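Local coordinates for SnoaL-like domain-containing protein (Burkholderia xenovorans LB400, PDB 3EN8) that is of unknown function but has the NTF2-like (SnoaL-type) fold, a curved sheet wrapped around helices, and binds a calcium ion, at residues 68-73 against 77-82; 28-33 against 104-109; 21-26 against 54-59; 81-84 against 89-92. One frame throughout, in Å; residues are numbered along the deposited sequence. Where two conformers were deposited one is given.

Contact 1 of 4, residues 68-73 against 77-82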
loop_
_atom_site.group_PDB
_atom_site.type_symbol
_atom_site.label_atom_id
_atom_site.label_comp_id
_atom_site.label_asym_id
_atom_site.label_seq_id
_atom_site.Cartn_x
_atom_site.Cartn_y
_atom_site.Cartn_z
ATOM N N ARG A 68 -3.670 8.368 8.183
ATOM C CA ARG A 68 -4.539 8.877 7.106
ATOM C C ARG A 68 -5.846 8.081 7.018
ATOM O O ARG A 68 -6.983 8.587 7.013
ATOM C CB ARG A 68 -3.826 8.782 5.750
ATOM C CG ARG A 68 -4.657 9.349 4.609
ATOM C CD ARG A 68 -4.007 9.186 3.235
ATOM N NE ARG A 68 -4.843 9.719 2.143
ATOM C CZ ARG A 68 -4.767 10.971 1.689
ATOM N NH1 ARG A 68 -3.942 11.848 2.239
ATOM N NH2 ARG A 68 -5.555 11.368 0.694
ATOM N N ARG A 69 -5.663 6.800 6.966
ATOM C CA ARG A 69 -6.802 5.866 6.818
ATOM C C ARG A 69 -6.429 4.443 7.189
ATOM O O ARG A 69 -5.344 3.969 6.871
ATOM C CB ARG A 69 -7.298 5.861 5.376
ATOM C CG ARG A 69 -8.560 5.043 5.173
ATOM C CD ARG A 69 -9.087 5.162 3.770
ATOM N NE ARG A 69 -10.413 4.528 3.702
ATOM C CZ ARG A 69 -11.003 4.202 2.565
ATOM N NH1 ARG A 69 -10.377 4.414 1.414
ATOM N NH2 ARG A 69 -12.188 3.641 2.572
ATOM N N ILE A 70 -7.381 3.755 7.833
ATOM C CA ILE A 70 -7.255 2.320 8.092
ATOM C C ILE A 70 -8.465 1.603 7.500
ATOM O O ILE A 70 -9.588 1.978 7.725
ATOM C CB ILE A 70 -7.166 1.984 9.608
ATOM C CG1 ILE A 70 -5.963 2.644 10.263
ATOM C CG2 ILE A 70 -7.125 0.443 9.855
ATOM C CD1 ILE A 70 -6.103 2.856 11.812
ATOM N N GLN A 71 -8.158 0.620 6.677
ATOM C CA GLN A 71 -9.175 -0.272 6.067
ATOM C C GLN A 71 -8.864 -1.694 6.430
ATOM O O GLN A 71 -7.713 -2.071 6.593
ATOM C CB GLN A 71 -9.161 -0.167 4.534
ATOM C CG GLN A 71 -9.511 1.194 3.980
ATOM C CD GLN A 71 -9.534 1.159 2.491
ATOM O OE1 GLN A 71 -10.500 0.669 1.895
ATOM N NE2 GLN A 71 -8.466 1.591 1.876
ATOM N N GLY A 72 -9.909 -2.492 6.566
ATOM C CA GLY A 72 -9.684 -3.875 6.873
ATOM C C GLY A 72 -10.919 -4.686 6.655
ATOM O O GLY A 72 -12.051 -4.215 6.787
ATOM N N GLU A 73 -10.655 -5.897 6.270
ATOM C CA GLU A 73 -11.698 -6.940 6.160
ATOM C C GLU A 73 -11.106 -8.262 6.613
ATOM O O GLU A 73 -10.049 -8.656 6.183
ATOM C CB GLU A 73 -12.193 -7.028 4.715
ATOM C CG GLU A 73 -13.163 -8.117 4.480
ATOM C CD GLU A 73 -14.512 -7.843 5.085
ATOM O OE1 GLU A 73 -14.758 -6.693 5.519
ATOM O OE2 GLU A 73 -15.312 -8.799 5.137
ATOM N N TRP A 77 -5.509 -6.140 6.625
ATOM C CA TRP A 77 -5.550 -4.770 7.123
ATOM C C TRP A 77 -4.520 -3.897 6.410
ATOM O O TRP A 77 -3.412 -4.308 6.095
ATOM C CB TRP A 77 -5.376 -4.762 8.645
ATOM C CG TRP A 77 -6.619 -5.392 9.246
ATOM C CD1 TRP A 77 -6.895 -6.715 9.336
ATOM C CD2 TRP A 77 -7.782 -4.703 9.693
ATOM N NE1 TRP A 77 -8.178 -6.911 9.818
ATOM C CE2 TRP A 77 -8.745 -5.677 10.026
ATOM C CE3 TRP A 77 -8.118 -3.344 9.832
ATOM C CZ2 TRP A 77 -9.984 -5.332 10.527
ATOM C CZ3 TRP A 77 -9.335 -3.023 10.284
ATOM C CH2 TRP A 77 -10.273 -4.013 10.628
ATOM N N ILE A 78 -4.940 -2.680 6.132
ATOM C CA ILE A 78 -4.044 -1.726 5.509
ATOM C C ILE A 78 -4.187 -0.316 6.047
ATOM O O ILE A 78 -5.255 0.289 6.065
ATOM C CB ILE A 78 -4.122 -1.774 3.971
ATOM C CG1 ILE A 78 -2.998 -0.915 3.393
ATOM C CG2 ILE A 78 -5.515 -1.380 3.427
ATOM C CD1 ILE A 78 -2.864 -1.059 1.886
ATOM N N THR A 79 -3.051 0.170 6.494
ATOM C CA THR A 79 -2.955 1.473 7.141
ATOM C C THR A 79 -2.118 2.368 6.251
ATOM O O THR A 79 -1.004 2.026 5.839
ATOM C CB THR A 79 -2.349 1.414 8.578
ATOM O OG1 THR A 79 -3.111 0.562 9.421
ATOM C CG2 THR A 79 -2.266 2.841 9.180
ATOM N N GLU A 80 -2.712 3.513 5.957
ATOM C CA GLU A 80 -2.064 4.596 5.261
ATOM C C GLU A 80 -1.764 5.663 6.278
ATOM O O GLU A 80 -2.639 6.091 7.032
ATOM C CB GLU A 80 -2.983 5.171 4.167
ATOM C CG GLU A 80 -3.341 4.210 3.002
ATOM C CD GLU A 80 -4.432 4.785 2.173
ATOM O OE1 GLU A 80 -4.154 5.813 1.524
ATOM O OE2 GLU A 80 -5.560 4.221 2.194
ATOM N N TYR A 81 -0.531 6.095 6.307
ATOM C CA TYR A 81 -0.120 7.039 7.381
ATOM C C TYR A 81 1.089 7.766 6.939
ATOM O O TYR A 81 1.724 7.372 6.005
ATOM C CB TYR A 81 0.132 6.341 8.722
ATOM C CG TYR A 81 1.256 5.293 8.823
ATOM C CD1 TYR A 81 1.098 3.996 8.298
ATOM C CD2 TYR A 81 2.434 5.574 9.471
ATOM C CE1 TYR A 81 2.092 3.061 8.407
ATOM C CE2 TYR A 81 3.450 4.620 9.605
ATOM C CZ TYR A 81 3.273 3.343 9.060
ATOM O OH TYR A 81 4.304 2.397 9.195
ATOM N N SER A 82 1.368 8.859 7.637
ATOM C CA SER A 82 2.560 9.671 7.384
ATOM C C SER A 82 3.491 9.615 8.606
ATOM O O SER A 82 3.066 9.600 9.782
ATOM C CB SER A 82 2.172 11.128 7.081
ATOM O OG SER A 82 1.467 11.209 5.861
HETATM O O HOH W 1 -6.270 7.559 1.359
HETATM O O HOH W 2 -7.576 5.012 0.675
#

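Contact 2 of 4, residues 28-33 against 104-109. With CA (calcium ion), chain B.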
loop_
_atom_site.group_PDB
_atom_site.type_symbol
_atom_site.label_atom_id
_atom_site.label_comp_id
_atom_site.label_asym_id
_atom_site.label_seq_id
_atom_site.Cartn_x
_atom_site.Cartn_y
_atom_site.Cartn_z
ATOM N N ASP A 28 3.343 -5.179 20.497
ATOM C CA ASP A 28 2.432 -6.089 21.193
ATOM C C ASP A 28 1.569 -6.851 20.212
ATOM O O ASP A 28 1.141 -7.979 20.448
ATOM C CB ASP A 28 1.508 -5.316 22.126
ATOM C CG ASP A 28 0.537 -6.221 22.839
ATOM O OD1 ASP A 28 1.031 -7.052 23.623
ATOM O OD2 ASP A 28 -0.691 -6.117 22.607
ATOM N N ILE A 29 1.323 -6.194 19.095
ATOM C CA ILE A 29 0.345 -6.673 18.088
ATOM C C ILE A 29 0.854 -7.858 17.265
ATOM O O ILE A 29 0.089 -8.524 16.577
ATOM C CB ILE A 29 -0.132 -5.525 17.134
ATOM C CG1 ILE A 29 -1.519 -5.853 16.567
ATOM C CG2 ILE A 29 0.913 -5.275 15.983
ATOM C CD1 ILE A 29 -2.179 -4.671 15.750
ATOM N N TYR A 30 2.153 -8.136 17.342
ATOM C CA TYR A 30 2.767 -9.157 16.448
ATOM C C TYR A 30 2.807 -10.536 17.044
ATOM O O TYR A 30 3.057 -10.728 18.222
ATOM C CB TYR A 30 4.214 -8.812 16.013
ATOM C CG TYR A 30 4.302 -7.512 15.287
ATOM C CD1 TYR A 30 4.069 -7.443 13.915
ATOM C CD2 TYR A 30 4.619 -6.321 15.980
ATOM C CE1 TYR A 30 4.108 -6.229 13.237
ATOM C CE2 TYR A 30 4.691 -5.110 15.309
ATOM C CZ TYR A 30 4.446 -5.060 13.943
ATOM O OH TYR A 30 4.469 -3.872 13.253
ATOM N N ASP A 31 2.585 -11.516 16.192
ATOM C CA ASP A 31 3.027 -12.865 16.540
ATOM C C ASP A 31 4.526 -12.852 16.787
ATOM O O ASP A 31 5.249 -12.078 16.192
ATOM C CB ASP A 31 2.740 -13.834 15.406
ATOM C CG ASP A 31 3.038 -15.259 15.778
ATOM O OD1 ASP A 31 2.182 -15.878 16.431
ATOM O OD2 ASP A 31 4.108 -15.776 15.402
ATOM N N ASP A 32 4.989 -13.785 17.607
ATOM C CA ASP A 32 6.425 -13.882 17.898
ATOM C C ASP A 32 7.272 -14.060 16.648
ATOM O O ASP A 32 8.383 -13.526 16.544
ATOM C CB ASP A 32 6.720 -14.981 18.920
ATOM C CG ASP A 32 6.556 -16.388 18.353
ATOM O OD1 ASP A 32 5.644 -16.588 17.513
ATOM O OD2 ASP A 32 7.343 -17.309 18.754
ATOM N N ASP A 33 6.727 -14.803 15.698
ATOM C CA ASP A 33 7.435 -15.132 14.469
ATOM C C ASP A 33 7.008 -14.256 13.284
ATOM O O ASP A 33 7.228 -14.598 12.126
ATOM C CB ASP A 33 7.251 -16.603 14.118
ATOM C CG ASP A 33 7.686 -17.505 15.227
ATOM O OD1 ASP A 33 8.844 -17.429 15.621
ATOM O OD2 ASP A 33 6.838 -18.233 15.728
ATOM N N VAL A 104 0.998 -11.651 11.503
ATOM C CA VAL A 104 2.007 -12.651 11.168
ATOM C C VAL A 104 2.914 -12.192 10.036
ATOM O O VAL A 104 4.017 -12.725 9.844
ATOM C CB VAL A 104 1.379 -14.020 10.834
ATOM C CG1 VAL A 104 0.601 -14.571 12.059
ATOM C CG2 VAL A 104 0.482 -13.971 9.541
ATOM N N HIS A 105 2.403 -11.248 9.258
ATOM C CA HIS A 105 3.144 -10.683 8.113
ATOM C C HIS A 105 2.743 -9.220 7.875
ATOM O O HIS A 105 1.582 -8.880 7.705
ATOM C CB HIS A 105 2.909 -11.546 6.866
ATOM C CG HIS A 105 3.820 -11.247 5.696
ATOM N ND1 HIS A 105 3.838 -12.043 4.568
ATOM C CD2 HIS A 105 4.727 -10.265 5.473
ATOM C CE1 HIS A 105 4.731 -11.574 3.707
ATOM N NE2 HIS A 105 5.273 -10.483 4.222
ATOM N N GLU A 106 3.733 -8.357 7.930
ATOM C CA GLU A 106 3.554 -6.943 7.619
ATOM C C GLU A 106 4.405 -6.654 6.413
ATOM O O GLU A 106 5.495 -7.170 6.313
ATOM C CB GLU A 106 4.026 -6.076 8.792
ATOM C CG GLU A 106 3.912 -4.572 8.520
ATOM C CD GLU A 106 4.202 -3.706 9.748
ATOM O OE1 GLU A 106 4.776 -4.199 10.766
ATOM O OE2 GLU A 106 3.851 -2.502 9.665
ATOM N N THR A 107 3.880 -5.845 5.503
ATOM C CA THR A 107 4.661 -5.311 4.380
ATOM C C THR A 107 4.515 -3.802 4.398
ATOM O O THR A 107 3.391 -3.265 4.371
ATOM C CB THR A 107 4.103 -5.823 3.058
ATOM O OG1 THR A 107 3.894 -7.227 3.142
ATOM C CG2 THR A 107 5.062 -5.492 1.877
ATOM N N GLN A 108 5.645 -3.127 4.407
ATOM C CA GLN A 108 5.664 -1.684 4.423
ATOM C C GLN A 108 6.311 -1.063 3.178
ATOM O O GLN A 108 7.310 -1.542 2.653
ATOM C CB GLN A 108 6.377 -1.173 5.674
ATOM C CG GLN A 108 5.597 -1.264 6.983
ATOM C CD GLN A 108 6.454 -0.823 8.189
ATOM O OE1 GLN A 108 7.459 -1.441 8.506
ATOM N NE2 GLN A 108 6.016 0.228 8.886
ATOM N N TYR A 109 5.684 0.022 2.749
ATOM C CA TYR A 109 6.194 0.903 1.705
ATOM C C TYR A 109 6.290 2.352 2.217
ATOM O O TYR A 109 5.398 2.852 2.892
ATOM C CB TYR A 109 5.224 0.906 0.546
ATOM C CG TYR A 109 5.194 -0.383 -0.237
ATOM C CD1 TYR A 109 4.389 -1.416 0.135
ATOM C CD2 TYR A 109 6.037 -0.565 -1.341
ATOM C CE1 TYR A 109 4.357 -2.611 -0.586
ATOM C CE2 TYR A 109 5.991 -1.732 -2.086
ATOM C CZ TYR A 109 5.173 -2.742 -1.704
ATOM O OH TYR A 109 5.174 -3.883 -2.429
HETATM CA CA CA B . 7.711 -19.196 17.756
HETATM O O HOH W 3 4.033 -1.087 12.028
HETATM O O HOH W 4 10.010 -19.053 17.333
#

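Contact 3 of 4, residues 21-26 against 54-59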
loop_
_atom_site.group_PDB
_atom_site.type_symbol
_atom_site.label_atom_id
_atom_site.label_comp_id
_atom_site.label_asym_id
_atom_site.label_seq_id
_atom_site.Cartn_x
_atom_site.Cartn_y
_atom_site.Cartn_z
ATOM N N GLY A 21 6.439 6.464 20.517
ATOM C CA GLY A 21 7.776 5.865 20.624
ATOM C C GLY A 21 7.831 4.828 21.726
ATOM O O GLY A 21 8.881 4.541 22.299
ATOM N N ASP A 22 6.657 4.311 22.040
ATOM C CA ASP A 22 6.496 3.196 22.990
ATOM C C ASP A 22 6.724 1.865 22.265
ATOM O O ASP A 22 5.795 1.213 21.831
ATOM C CB ASP A 22 5.113 3.221 23.649
ATOM C CG ASP A 22 4.987 2.210 24.787
ATOM O OD1 ASP A 22 5.833 1.288 24.858
ATOM O OD2 ASP A 22 4.025 2.317 25.590
ATOM N N PHE A 23 7.988 1.464 22.183
ATOM C CA PHE A 23 8.386 0.371 21.277
ATOM C C PHE A 23 7.832 -0.951 21.758
ATOM O O PHE A 23 7.538 -1.836 20.959
ATOM C CB PHE A 23 9.903 0.287 21.118
ATOM C CG PHE A 23 10.509 1.544 20.574
ATOM C CD1 PHE A 23 10.273 1.929 19.273
ATOM C CD2 PHE A 23 11.298 2.343 21.365
ATOM C CE1 PHE A 23 10.821 3.112 18.778
ATOM C CE2 PHE A 23 11.845 3.514 20.867
ATOM C CZ PHE A 23 11.598 3.883 19.571
ATOM N N ASP A 24 7.617 -1.048 23.063
ATOM C CA ASP A 24 7.041 -2.275 23.630
ATOM C C ASP A 24 5.600 -2.378 23.151
ATOM O O ASP A 24 5.170 -3.394 22.613
ATOM C CB ASP A 24 7.070 -2.285 25.166
ATOM C CG ASP A 24 8.402 -2.723 25.732
ATOM O OD1 ASP A 24 9.238 -3.247 24.964
ATOM O OD2 ASP A 24 8.612 -2.530 26.961
ATOM N N ALA A 25 4.871 -1.295 23.347
ATOM C CA ALA A 25 3.442 -1.270 23.013
ATOM C C ALA A 25 3.278 -1.450 21.513
ATOM O O ALA A 25 2.352 -2.105 21.037
ATOM C CB ALA A 25 2.774 0.038 23.489
ATOM N N GLU A 26 4.232 -0.888 20.791
ATOM C CA GLU A 26 4.214 -0.902 19.334
ATOM C C GLU A 26 4.350 -2.313 18.795
ATOM O O GLU A 26 3.980 -2.578 17.661
ATOM C CB GLU A 26 5.312 -0.015 18.756
ATOM C CG GLU A 26 5.250 0.141 17.264
ATOM C CD GLU A 26 6.371 0.986 16.704
ATOM O OE1 GLU A 26 7.240 1.400 17.474
ATOM O OE2 GLU A 26 6.342 1.255 15.490
ATOM N N LEU A 54 15.295 -3.445 15.857
ATOM C CA LEU A 54 15.757 -2.742 14.658
ATOM C C LEU A 54 15.076 -1.382 14.595
ATOM O O LEU A 54 15.729 -0.361 14.374
ATOM C CB LEU A 54 15.524 -3.556 13.380
ATOM C CG LEU A 54 16.467 -4.747 13.184
ATOM C CD1 LEU A 54 16.017 -5.611 11.985
ATOM C CD2 LEU A 54 17.947 -4.295 13.040
ATOM N N ARG A 55 13.771 -1.360 14.855
ATOM C CA ARG A 55 13.017 -0.094 14.767
ATOM C C ARG A 55 13.462 0.887 15.854
ATOM O O ARG A 55 13.515 2.105 15.645
ATOM C CB ARG A 55 11.507 -0.319 14.855
ATOM C CG ARG A 55 10.905 -0.840 13.532
ATOM C CD ARG A 55 9.475 -1.309 13.732
ATOM N NE ARG A 55 8.812 -1.665 12.489
ATOM C CZ ARG A 55 7.627 -2.262 12.458
ATOM N NH1 ARG A 55 7.034 -2.558 13.587
ATOM N NH2 ARG A 55 7.034 -2.518 11.305
ATOM N N SER A 56 13.806 0.323 16.999
ATOM C CA SER A 56 14.098 1.120 18.206
ATOM C C SER A 56 15.440 1.789 18.042
ATOM O O SER A 56 15.742 2.828 18.650
ATOM C CB SER A 56 14.128 0.248 19.461
ATOM O OG SER A 56 12.817 0.013 19.911
ATOM N N HIS A 57 16.234 1.153 17.207
ATOM C CA HIS A 57 17.628 1.524 16.995
ATOM C C HIS A 57 17.681 2.660 16.008
ATOM O O HIS A 57 18.320 3.700 16.212
ATOM C CB HIS A 57 18.412 0.343 16.411
ATOM C CG HIS A 57 19.865 0.635 16.209
ATOM N ND1 HIS A 57 20.408 0.899 14.969
ATOM C CD2 HIS A 57 20.879 0.749 17.097
ATOM C CE1 HIS A 57 21.702 1.139 15.101
ATOM N NE2 HIS A 57 22.012 1.057 16.381
ATOM N N HIS A 58 17.025 2.396 14.897
ATOM C CA HIS A 58 16.898 3.376 13.819
ATOM C C HIS A 58 15.764 3.041 12.856
ATOM O O HIS A 58 15.682 1.910 12.373
ATOM C CB HIS A 58 18.215 3.483 13.057
ATOM C CG HIS A 58 18.173 4.470 11.938
ATOM N ND1 HIS A 58 18.659 5.755 12.061
ATOM C CD2 HIS A 58 17.662 4.377 10.687
ATOM C CE1 HIS A 58 18.467 6.403 10.927
ATOM N NE2 HIS A 58 17.868 5.589 10.075
ATOM N N PRO A 59 14.919 4.039 12.523
ATOM C CA PRO A 59 15.112 5.466 12.820
ATOM C C PRO A 59 14.615 5.914 14.195
ATOM O O PRO A 59 14.736 7.079 14.567
ATOM C CB PRO A 59 14.285 6.153 11.724
ATOM C CG PRO A 59 13.158 5.209 11.470
ATOM C CD PRO A 59 13.700 3.806 11.727
#

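Contact 4 of 4, residues 81-84 against 89-92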
loop_
_atom_site.group_PDB
_atom_site.type_symbol
_atom_site.label_atom_id
_atom_site.label_comp_id
_atom_site.label_asym_id
_atom_site.label_seq_id
_atom_site.Cartn_x
_atom_site.Cartn_y
_atom_site.Cartn_z
ATOM N N TYR A 81 -0.531 6.095 6.307
ATOM C CA TYR A 81 -0.120 7.039 7.381
ATOM C C TYR A 81 1.089 7.766 6.939
ATOM O O TYR A 81 1.724 7.372 6.005
ATOM C CB TYR A 81 0.132 6.341 8.722
ATOM C CG TYR A 81 1.256 5.293 8.823
ATOM C CD1 TYR A 81 1.098 3.996 8.298
ATOM C CD2 TYR A 81 2.434 5.574 9.471
ATOM C CE1 TYR A 81 2.092 3.061 8.407
ATOM C CE2 TYR A 81 3.450 4.620 9.605
ATOM C CZ TYR A 81 3.273 3.343 9.060
ATOM O OH TYR A 81 4.304 2.397 9.195
ATOM N N SER A 82 1.368 8.859 7.637
ATOM C CA SER A 82 2.560 9.671 7.384
ATOM C C SER A 82 3.491 9.615 8.606
ATOM O O SER A 82 3.066 9.600 9.782
ATOM C CB SER A 82 2.172 11.128 7.081
ATOM O OG SER A 82 1.467 11.209 5.861
ATOM N N ILE A 83 4.768 9.497 8.302
ATOM C CA ILE A 83 5.820 9.604 9.300
ATOM C C ILE A 83 6.813 10.683 8.859
ATOM O O ILE A 83 7.021 10.888 7.667
ATOM C CB ILE A 83 6.549 8.257 9.486
ATOM C CG1 ILE A 83 7.318 7.837 8.246
ATOM C CG2 ILE A 83 5.554 7.161 9.849
ATOM C CD1 ILE A 83 8.082 6.536 8.416
ATOM N N SER A 84 7.420 11.393 9.784
ATOM C CA SER A 84 8.348 12.417 9.356
ATOM C C SER A 84 9.503 12.567 10.331
ATOM O O SER A 84 9.347 12.427 11.536
ATOM C CB SER A 84 7.596 13.745 9.176
ATOM O OG SER A 84 8.432 14.809 8.801
ATOM N N PRO A 89 8.703 14.176 5.120
ATOM C CA PRO A 89 7.695 13.169 5.392
ATOM C C PRO A 89 7.727 12.028 4.400
ATOM O O PRO A 89 8.224 12.135 3.247
ATOM C CB PRO A 89 6.403 13.964 5.256
ATOM C CG PRO A 89 6.737 14.847 4.057
ATOM C CD PRO A 89 8.134 15.326 4.389
ATOM N N ALA A 90 7.229 10.917 4.884
ATOM C CA ALA A 90 7.011 9.748 4.050
ATOM C C ALA A 90 5.563 9.322 4.142
ATOM O O ALA A 90 5.014 9.143 5.225
ATOM C CB ALA A 90 7.913 8.633 4.466
ATOM N N TYR A 91 4.963 9.213 2.966
ATOM C CA TYR A 91 3.643 8.588 2.796
ATOM C C TYR A 91 3.860 7.091 2.847
ATOM O O TYR A 91 4.462 6.481 1.933
ATOM C CB TYR A 91 3.000 9.008 1.458
ATOM C CG TYR A 91 2.455 10.397 1.443
ATOM C CD1 TYR A 91 1.157 10.662 1.850
ATOM C CD2 TYR A 91 3.251 11.472 1.018
ATOM C CE1 TYR A 91 0.650 11.965 1.846
ATOM C CE2 TYR A 91 2.753 12.775 1.003
ATOM C CZ TYR A 91 1.454 13.020 1.424
ATOM O OH TYR A 91 0.942 14.302 1.423
ATOM N N THR A 92 3.348 6.508 3.930
ATOM C CA THR A 92 3.631 5.137 4.304
ATOM C C THR A 92 2.368 4.275 4.211
ATOM O O THR A 92 1.232 4.718 4.373
ATOM C CB THR A 92 4.304 5.083 5.710
ATOM O OG1 THR A 92 5.407 6.005 5.753
ATOM C CG2 THR A 92 4.835 3.667 6.003
#

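Contact 1 of 4, residues 68-73 against 77-82
W77 lays its indole over G72: CA of G72 stands 3.4 Å from the centroid of the six-membered ring of W77, a CH-pi contact over the face. Glycine suits this place because a CB would run into the ring. With CG beside the backbone N (chi1 -68°) the indole comes back across the neighbouring strand, where its edge receives I70, CG2 of I70 being 3.9 Å from CE3 of W77; its NE1 bonds to the carbonyl of G74. I78 forms a hydrogen-bonded pair with Q71, N of I78 lying 2.9 Å from O of Q71. T79 lies alongside I70 in a non-hydrogen-bonded pair, OG1 of T79 3.6 Å from CG1 of I70, on the face that carries W77 and is covered by helix 3-20. The two strands are an antiparallel hairpin at the border of the NTF2-like sheet within this chain, and its regular pairing breaks at E80 in a classic beta bulge. O of E80 accepts from N of R68 (2.8 Å) and N of R69 (3.1 Å), both arriving from the same face of its plane. The carboxylate of E80 reaches the arginines through waters, one between OE1 and NE of R68, another between OE2 and NH1 of R69. R69 also makes a salt bridge with E97 of the second subunit, and Y109 of that subunit hydrogen-bonds OE1 of E80.

Contact 2 of 4, residues 28-33 against 104-109
Y30 hands its phenol hydrogen to E106, OH of Y30 lying 2.5 Å from OE1 of E106. Tyrosine suits the task, carrying a hydroxyl to a buried carboxylate at the end of a rigid ring. The carboxylate oxygen sits at the edge of the ring, near its plane, and is met on its syn side, 27° out of the carboxylate plane; the ring and the carboxylate are turned 26° apart. E106 reaches that far because its chain is extended, with CG anti to the backbone N and no kink beyond it. A water donates to both groups, 3.1 Å from OH of Y30 and 2.8 Å from OE2 of E106, closing a small ring of bonds. R55 adds a further partner to each, its NH1 bonding the Y30 hydroxyl and its NH2 making a salt bridge with OE1, while OE2 also bonds S94. CG2 of I29 covers one face of the Y30 ring.

Farther along, the contact is apolar: CB of D31 touches CG1 of V104 at 4.0 Å. The polar end of D31 turns back on its own loop, OD2 accepting from N of D33 in an Asx turn (2.8 Å). Next to it lies the calcium site, where aspartates supply the hard oxygen ligands this ion prefers: OD2 of D32 at 2.2 Å and OD2 of D33 at 2.4 Å, together with a water that also bonds OD1 of D33.

Y30 packs on R48 and L51 of helix 48-57, and E106 rises from strand 102-111 between C36 of strand 34-38 and M96 of strand 88-99.

Contact 3 of 4, residues 21-26 against 54-59
F23 meets S56 where the short, weakly bonded helix 23-26 packs beside the C-terminal end of helix 48-57, in the helical layer of the NTF2-like fold. CA of S56 sits 3.9 Å from the centroid of the F23 ring, 12° off the ring normal, a CH-pi contact over the face; a small serine allows its backbone to come this near. The hydroxyl of S56 bonds back to the carbonyl of Q52. On the opposite face of the ring lies O of G21, 3.3 Å above the plane, toward the rim.

Beside this pair E26 and R55 bring opposite charges near each other, OE2 of E26 4.3 Å from NH1 of R55, but no N-H points at that oxygen. Their bonds lie outward: E26 to the hydroxyl of S18, R55 toward Y30 and the sheet, where Q108 is one partner.

F23 follows a tight corner, which probably sets its position. Helix 3-20 ends in a Schellman motif with G21, at positive phi, as its C-prime residue, and D22 at once becomes the N-cap of the next helix. Aspartate suits that post as an acceptor for a first-turn N-H: OD1 of D22 takes the hydrogen of N of A25 at 3.1 Å, from well above its carboxylate plane.

Contact 4 of 4, residues 81-84 against 89-92
Y81 and T92, and then I83 and A90, form antiparallel hydrogen-bonded pairs in which both N-H groups of each pair bond across, the strand segments running at 154° with axes 4.5 Å apart and CA of S82 adding a C-H...O contact of 3.3 Å to O of A90.

On the face that bears Y81 and I83, T92 rests on the phenol: CB of T92 lies 3.9 Å from the centroid of the Y81 ring, close to its normal, and CG2 of T92 comes within 3.4 Å of CZ of Y81. The ring gets under the threonine because CG of Y81 stands between its backbone N and carbonyl carbon (chi1 63°). W15 and F65 also meet this ring. A beta-branched residue fits here, offering a methyl to the ring while OG1 of T92 turns to I83, 3.6 Å from its CG1, and donates a weak bond to O of A90. CG1 of I83 also meets CB of A90 at 3.9 Å.

The other face is lighter. CB of S84 lies 4.1 Å from CB of P89, whose lack of an N-H costs no bond to this strand, the pair being a non-hydrogen-bonded one, while Y91 packs on Y109 of the second subunit. This is the beta hairpin of strands 76-85 and 88-99, two inner strands beside the border strand 64-73 in the curved sheet of the NTF2-like fold.

How the contacts relate
Contacts 1 and 4 are successive hairpins of one sheet, sharing strand 76-85 and its Y81 and S82; both rest on antiparallel backbone ladders, that of contact 1 broken by a bulge and bearing charged side chains toward the second subunit, whereas contact 4 is mostly apolar or hydroxyl-bearing. Contact 2 joins that sheet's strand 102-111 to a calcium-binding loop through side chains, and contact 3 packs a short helix against the end of helix 48-57. R55 of contact 3 reaches into contact 2, and Q108 of contact 2 lies 2.8 Å by its NE2 from OH of Y81, so a chain of polar groups connects helix, loop and sheet. All four are partly buried; contact 3 lies farthest from the chain's centre, and the calcium sits at the exposed D33 end of contact 2.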